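Local coordinates for protein toll-like receptor 6, Variable lymphocyte receptor B (Mus musculus, PDB 3A79) that probably recognises bacterial diacylated lipopeptides together with Toll-like receptor 2 in innate immunity, here as an extracellular domain fused to a piece of hagfish lymphocyte receptor, at residues 67-79 and 92-104. Numbering follows the deposited sequence.
Sequences LRMPDISFLSELR and DFHVFLFNQDLEY
Met69 and Val95 start, and Arg79 and Leu102 finish, a run of two irregular loops lying against each other, with CA–CA separations of 4.3 Å and 4.0 Å and type I turns in both. The Asn99 amide reaches across midway: ND2 donates to Ile72 O (3.1 Å) from 37° above the carbonyl plane, while Leu75 N bonds the same oxygen from the opposite face. Its CG stands anti to the carbonyl carbon (chi1 -35°), which brings the amide in among Ile72, Leu75 and Leu78. With an alanine here, Ile72 O would probably keep the Leu75 N bond but lose its inter-loop donor, and a gap would open beside Leu78. Towards the start, Val95 CG1 touches both Leu67 CG (4.0 Å) and Ile72 CD1, and Leu67 CD2 approaches Phe96 CZ (3.8 Å). Val95 CG1 and Leu102 CD2 cover opposite faces of the Phe96 ring. Nearer the surface, Met69, extended through its first two torsions, brings SD to the Phe98 ring edge, 4.0 Å from CE1, a Met-aromatic contact. At the far end Leu78 and Leu102 lie side by side, and Arg79 O accepts from Glu103 N (2.8 Å) and Tyr104 N (2.9 Å) where strands 80-82 and 104-106 pair in parallel. This is the stacking of successive turns in a leucine-rich-repeat solenoid, in the Toll-like receptor part: Ile72 and Phe96, Leu75 and Asn99, Leu78 and Leu102 are equivalents 24 residues apart.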
loop_
_atom_site.group_PDB
_atom_site.type_symbol
_atom_site.label_atom_id
_atom_site.label_comp_id
_atom_site.label_asym_id
_atom_site.label_seq_id
_atom_site.Cartn_x
_atom_site.Cartn_y
_atom_site.Cartn_z
ATOM N N LEU B 67 -49.116 24.064 12.443
ATOM C CA LEU B 67 -49.336 24.304 11.030
ATOM C C LEU B 67 -50.809 24.601 10.802
ATOM O O LEU B 67 -51.603 23.684 10.576
ATOM C CB LEU B 67 -48.885 23.095 10.202
ATOM C CG LEU B 67 -49.077 23.146 8.683
ATOM C CD1 LEU B 67 -48.294 24.290 8.088
ATOM C CD2 LEU B 67 -48.669 21.837 8.032
ATOM N N ARG B 68 -51.169 25.881 10.888
ATOM C CA ARG B 68 -52.553 26.319 10.704
ATOM C C ARG B 68 -52.883 26.454 9.228
ATOM O O ARG B 68 -51.984 26.583 8.396
ATOM C CB ARG B 68 -52.800 27.653 11.404
ATOM C CG ARG B 68 -52.758 27.578 12.919
ATOM C CD ARG B 68 -53.505 26.352 13.437
ATOM N NE ARG B 68 -53.795 26.444 14.866
ATOM C CZ ARG B 68 -53.844 25.400 15.687
ATOM N NH1 ARG B 68 -53.606 24.176 15.228
ATOM N NH2 ARG B 68 -54.119 25.581 16.972
ATOM N N MET B 69 -54.171 26.427 8.899
ATOM C CA MET B 69 -54.586 26.551 7.505
ATOM C C MET B 69 -54.047 27.833 6.852
ATOM O O MET B 69 -53.419 27.774 5.788
ATOM C CB MET B 69 -56.111 26.472 7.372
ATOM C CG MET B 69 -56.610 26.251 5.943
ATOM S SD MET B 69 -58.401 26.040 5.845
ATOM C CE MET B 69 -58.952 27.661 6.370
ATOM N N PRO B 70 -54.274 28.997 7.491
ATOM C CA PRO B 70 -53.852 30.248 6.854
ATOM C C PRO B 70 -52.349 30.269 6.621
ATOM O O PRO B 70 -51.874 31.180 5.953
ATOM C CB PRO B 70 -54.243 31.322 7.879
ATOM C CG PRO B 70 -55.227 30.672 8.786
ATOM C CD PRO B 70 -54.844 29.228 8.830
ATOM N N ASP B 71 -51.629 29.288 7.164
ATOM C CA ASP B 71 -50.185 29.169 6.953
ATOM C C ASP B 71 -49.824 28.647 5.563
ATOM O O ASP B 71 -48.750 28.971 5.050
ATOM C CB ASP B 71 -49.539 28.255 8.003
ATOM C CG ASP B 71 -49.371 28.930 9.347
ATOM O OD1 ASP B 71 -50.126 29.885 9.627
ATOM O OD2 ASP B 71 -48.485 28.498 10.120
ATOM N N ILE B 72 -50.704 27.835 4.969
ATOM C CA ILE B 72 -50.456 27.256 3.639
ATOM C C ILE B 72 -51.618 27.377 2.638
ATOM O O ILE B 72 -51.515 26.884 1.514
ATOM C CB ILE B 72 -50.045 25.762 3.708
ATOM C CG1 ILE B 72 -50.955 25.010 4.675
ATOM C CG2 ILE B 72 -48.557 25.579 4.071
ATOM C CD1 ILE B 72 -50.841 23.539 4.528
ATOM N N SER B 73 -52.709 28.029 3.039
ATOM C CA SER B 73 -53.866 28.258 2.159
ATOM C C SER B 73 -53.482 28.736 0.763
ATOM O O SER B 73 -54.005 28.244 -0.236
ATOM C CB SER B 73 -54.812 29.305 2.759
ATOM O OG SER B 73 -55.209 28.992 4.082
ATOM N N PHE B 74 -52.582 29.717 0.711
ATOM C CA PHE B 74 -52.241 30.429 -0.526
ATOM C C PHE B 74 -51.435 29.609 -1.544
ATOM O O PHE B 74 -51.482 29.890 -2.745
ATOM C CB PHE B 74 -51.496 31.731 -0.201
ATOM C CG PHE B 74 -50.186 31.517 0.509
ATOM C CD1 PHE B 74 -48.992 31.562 -0.188
ATOM C CD2 PHE B 74 -50.154 31.246 1.871
ATOM C CE1 PHE B 74 -47.791 31.350 0.458
ATOM C CE2 PHE B 74 -48.954 31.031 2.524
ATOM C CZ PHE B 74 -47.772 31.082 1.816
ATOM N N LEU B 75 -50.687 28.614 -1.071
ATOM C CA LEU B 75 -49.858 27.804 -1.955
ATOM C C LEU B 75 -50.699 26.753 -2.660
ATOM O O LEU B 75 -50.490 25.559 -2.482
ATOM C CB LEU B 75 -48.739 27.135 -1.163
ATOM C CG LEU B 75 -47.845 28.117 -0.416
ATOM C CD1 LEU B 75 -47.326 27.532 0.882
ATOM C CD2 LEU B 75 -46.702 28.556 -1.316
ATOM N N SER B 76 -51.638 27.208 -3.478
ATOM C CA SER B 76 -52.633 26.335 -4.091
ATOM C C SER B 76 -52.053 25.267 -5.009
ATOM O O SER B 76 -52.733 24.291 -5.332
ATOM C CB SER B 76 -53.664 27.161 -4.870
ATOM O OG SER B 76 -53.266 27.331 -6.222
ATOM N N GLU B 77 -50.804 25.440 -5.423
ATOM C CA GLU B 77 -50.206 24.557 -6.422
ATOM C C GLU B 77 -49.265 23.536 -5.805
ATOM O O GLU B 77 -48.708 22.702 -6.516
ATOM C CB GLU B 77 -49.421 25.382 -7.438
ATOM C CG GLU B 77 -49.668 24.995 -8.873
ATOM C CD GLU B 77 -50.734 25.863 -9.507
ATOM O OE1 GLU B 77 -50.362 26.703 -10.354
ATOM O OE2 GLU B 77 -51.928 25.721 -9.146
ATOM N N LEU B 78 -49.092 23.619 -4.487
ATOM C CA LEU B 78 -48.126 22.803 -3.748
ATOM C C LEU B 78 -48.284 21.309 -4.014
ATOM O O LEU B 78 -49.377 20.769 -3.876
ATOM C CB LEU B 78 -48.244 23.078 -2.243
ATOM C CG LEU B 78 -47.080 22.543 -1.409
ATOM C CD1 LEU B 78 -45.789 22.980 -2.050
ATOM C CD2 LEU B 78 -47.140 23.045 0.012
ATOM N N ARG B 79 -47.195 20.654 -4.406
ATOM C CA ARG B 79 -47.188 19.210 -4.584
ATOM C C ARG B 79 -46.381 18.580 -3.464
ATOM O O ARG B 79 -46.734 17.529 -2.932
ATOM C CB ARG B 79 -46.553 18.810 -5.913
ATOM C CG ARG B 79 -47.300 19.208 -7.173
ATOM C CD ARG B 79 -46.561 18.664 -8.409
ATOM N NE ARG B 79 -45.203 19.213 -8.571
ATOM C CZ ARG B 79 -44.070 18.598 -8.208
ATOM N NH1 ARG B 79 -44.114 17.393 -7.645
ATOM N NH2 ARG B 79 -42.890 19.192 -8.405
ATOM N N ASP B 92 -53.486 18.640 11.977
ATOM C CA ASP B 92 -54.848 18.559 11.479
ATOM C C ASP B 92 -54.854 18.493 9.945
ATOM O O ASP B 92 -54.545 19.474 9.283
ATOM C CB ASP B 92 -55.646 19.761 11.989
ATOM C CG ASP B 92 -57.134 19.675 11.657
ATOM O OD1 ASP B 92 -57.530 18.809 10.847
ATOM O OD2 ASP B 92 -57.911 20.488 12.207
ATOM N N PHE B 93 -55.201 17.334 9.385
ATOM C CA PHE B 93 -55.195 17.149 7.932
ATOM C C PHE B 93 -56.204 18.002 7.167
ATOM O O PHE B 93 -56.222 17.981 5.942
ATOM C CB PHE B 93 -55.417 15.686 7.552
ATOM C CG PHE B 93 -54.218 14.820 7.748
ATOM C CD1 PHE B 93 -54.282 13.699 8.551
ATOM C CD2 PHE B 93 -53.024 15.122 7.131
ATOM C CE1 PHE B 93 -53.167 12.893 8.736
ATOM C CE2 PHE B 93 -51.906 14.321 7.316
ATOM C CZ PHE B 93 -51.979 13.204 8.121
ATOM N N HIS B 94 -57.060 18.732 7.871
ATOM C CA HIS B 94 -58.011 19.609 7.189
ATOM C C HIS B 94 -57.290 20.908 6.838
ATOM O O HIS B 94 -57.626 21.609 5.879
ATOM C CB HIS B 94 -59.244 19.871 8.061
ATOM C CG HIS B 94 -60.310 20.669 7.373
ATOM N ND1 HIS B 94 -61.116 20.141 6.386
ATOM C CD2 HIS B 94 -60.698 21.959 7.525
ATOM C CE1 HIS B 94 -61.955 21.069 5.962
ATOM N NE2 HIS B 94 -61.722 22.182 6.636
ATOM N N VAL B 95 -56.280 21.211 7.638
ATOM C CA VAL B 95 -55.386 22.325 7.391
ATOM C C VAL B 95 -54.972 22.443 5.911
ATOM O O VAL B 95 -54.821 23.547 5.396
ATOM C CB VAL B 95 -54.162 22.197 8.321
ATOM C CG1 VAL B 95 -52.862 22.495 7.588
ATOM C CG2 VAL B 95 -54.364 23.041 9.586
ATOM N N PHE B 96 -54.817 21.307 5.231
ATOM C CA PHE B 96 -54.448 21.285 3.811
ATOM C C PHE B 96 -55.636 21.443 2.849
ATOM O O PHE B 96 -55.554 21.031 1.686
ATOM C CB PHE B 96 -53.717 19.986 3.461
ATOM C CG PHE B 96 -52.492 19.734 4.276
ATOM C CD1 PHE B 96 -52.467 18.721 5.212
ATOM C CD2 PHE B 96 -51.361 20.497 4.102
ATOM C CE1 PHE B 96 -51.337 18.474 5.964
ATOM C CE2 PHE B 96 -50.224 20.264 4.859
ATOM C CZ PHE B 96 -50.214 19.248 5.793
ATOM N N LEU B 97 -56.733 22.036 3.317
ATOM C CA LEU B 97 -57.956 22.064 2.517
ATOM C C LEU B 97 -57.738 22.613 1.108
ATOM O O LEU B 97 -58.309 22.100 0.149
ATOM C CB LEU B 97 -59.079 22.827 3.233
ATOM C CG LEU B 97 -60.333 23.197 2.416
ATOM C CD1 LEU B 97 -60.867 22.045 1.569
ATOM C CD2 LEU B 97 -61.437 23.744 3.313
ATOM N N PHE B 98 -56.897 23.636 0.977
ATOM C CA PHE B 98 -56.767 24.339 -0.301
ATOM C C PHE B 98 -55.578 23.891 -1.167
ATOM O O PHE B 98 -55.431 24.331 -2.314
ATOM C CB PHE B 98 -56.776 25.861 -0.090
ATOM C CG PHE B 98 -58.099 26.399 0.400
ATOM C CD1 PHE B 98 -58.290 26.698 1.743
ATOM C CD2 PHE B 98 -59.155 26.598 -0.482
ATOM C CE1 PHE B 98 -59.511 27.193 2.202
ATOM C CE2 PHE B 98 -60.378 27.089 -0.032
ATOM C CZ PHE B 98 -60.553 27.389 1.314
ATOM N N ASN B 99 -54.750 23.008 -0.622
ATOM C CA ASN B 99 -53.697 22.371 -1.400
ATOM C C ASN B 99 -54.197 21.038 -1.984
ATOM O O ASN B 99 -53.759 19.952 -1.595
ATOM C CB ASN B 99 -52.446 22.162 -0.547
ATOM C CG ASN B 99 -52.228 23.281 0.459
ATOM O OD1 ASN B 99 -53.005 23.467 1.392
ATOM N ND2 ASN B 99 -51.151 24.020 0.279
ATOM N N GLN B 100 -55.134 21.150 -2.919
ATOM C CA GLN B 100 -55.708 20.017 -3.638
ATOM C C GLN B 100 -54.692 19.180 -4.423
ATOM O O GLN B 100 -55.053 18.178 -5.028
ATOM C CB GLN B 100 -56.770 20.518 -4.630
ATOM C CG GLN B 100 -57.855 21.391 -4.028
ATOM C CD GLN B 100 -58.785 20.604 -3.117
ATOM O OE1 GLN B 100 -58.630 19.389 -2.947
ATOM N NE2 GLN B 100 -59.760 21.295 -2.526
ATOM N N ASP B 101 -53.433 19.587 -4.445
ATOM C CA ASP B 101 -52.487 18.944 -5.342
ATOM C C ASP B 101 -51.356 18.285 -4.574
ATOM O O ASP B 101 -50.463 17.668 -5.166
ATOM C CB ASP B 101 -51.912 19.963 -6.330
ATOM C CG ASP B 101 -52.882 20.310 -7.451
ATOM O OD1 ASP B 101 -53.930 19.637 -7.570
ATOM O OD2 ASP B 101 -52.589 21.258 -8.214
ATOM N N LEU B 102 -51.400 18.422 -3.252
ATOM C CA LEU B 102 -50.318 17.946 -2.405
ATOM C C LEU B 102 -50.166 16.428 -2.494
ATOM O O LEU B 102 -51.082 15.672 -2.119
ATOM C CB LEU B 102 -50.544 18.398 -0.960
ATOM C CG LEU B 102 -49.433 18.090 0.049
ATOM C CD1 LEU B 102 -48.178 18.917 -0.198
ATOM C CD2 LEU B 102 -49.959 18.322 1.452
ATOM N N GLU B 103 -49.019 15.978 -2.999
ATOM C CA GLU B 103 -48.768 14.542 -3.084
ATOM C C GLU B 103 -47.629 14.009 -2.210
ATOM O O GLU B 103 -47.559 12.808 -1.945
ATOM C CB GLU B 103 -48.603 14.085 -4.532
ATOM C CG GLU B 103 -47.813 14.998 -5.416
ATOM C CD GLU B 103 -48.091 14.717 -6.880
ATOM O OE1 GLU B 103 -47.155 14.298 -7.596
ATOM O OE2 GLU B 103 -49.255 14.888 -7.310
ATOM N N TYR B 104 -46.751 14.890 -1.751
ATOM C CA TYR B 104 -45.654 14.462 -0.891
ATOM C C TYR B 104 -45.629 15.315 0.372
ATOM O O TYR B 104 -45.424 16.526 0.320
ATOM C CB TYR B 104 -44.330 14.500 -1.660
ATOM C CG TYR B 104 -43.070 14.170 -0.886
ATOM C CD1 TYR B 104 -42.188 13.195 -1.338
ATOM C CD2 TYR B 104 -42.733 14.870 0.268
ATOM C CE1 TYR B 104 -41.008 12.908 -0.643
ATOM C CE2 TYR B 104 -41.569 14.591 0.978
ATOM C CZ TYR B 104 -40.707 13.614 0.519
ATOM O OH TYR B 104 -39.549 13.364 1.233
#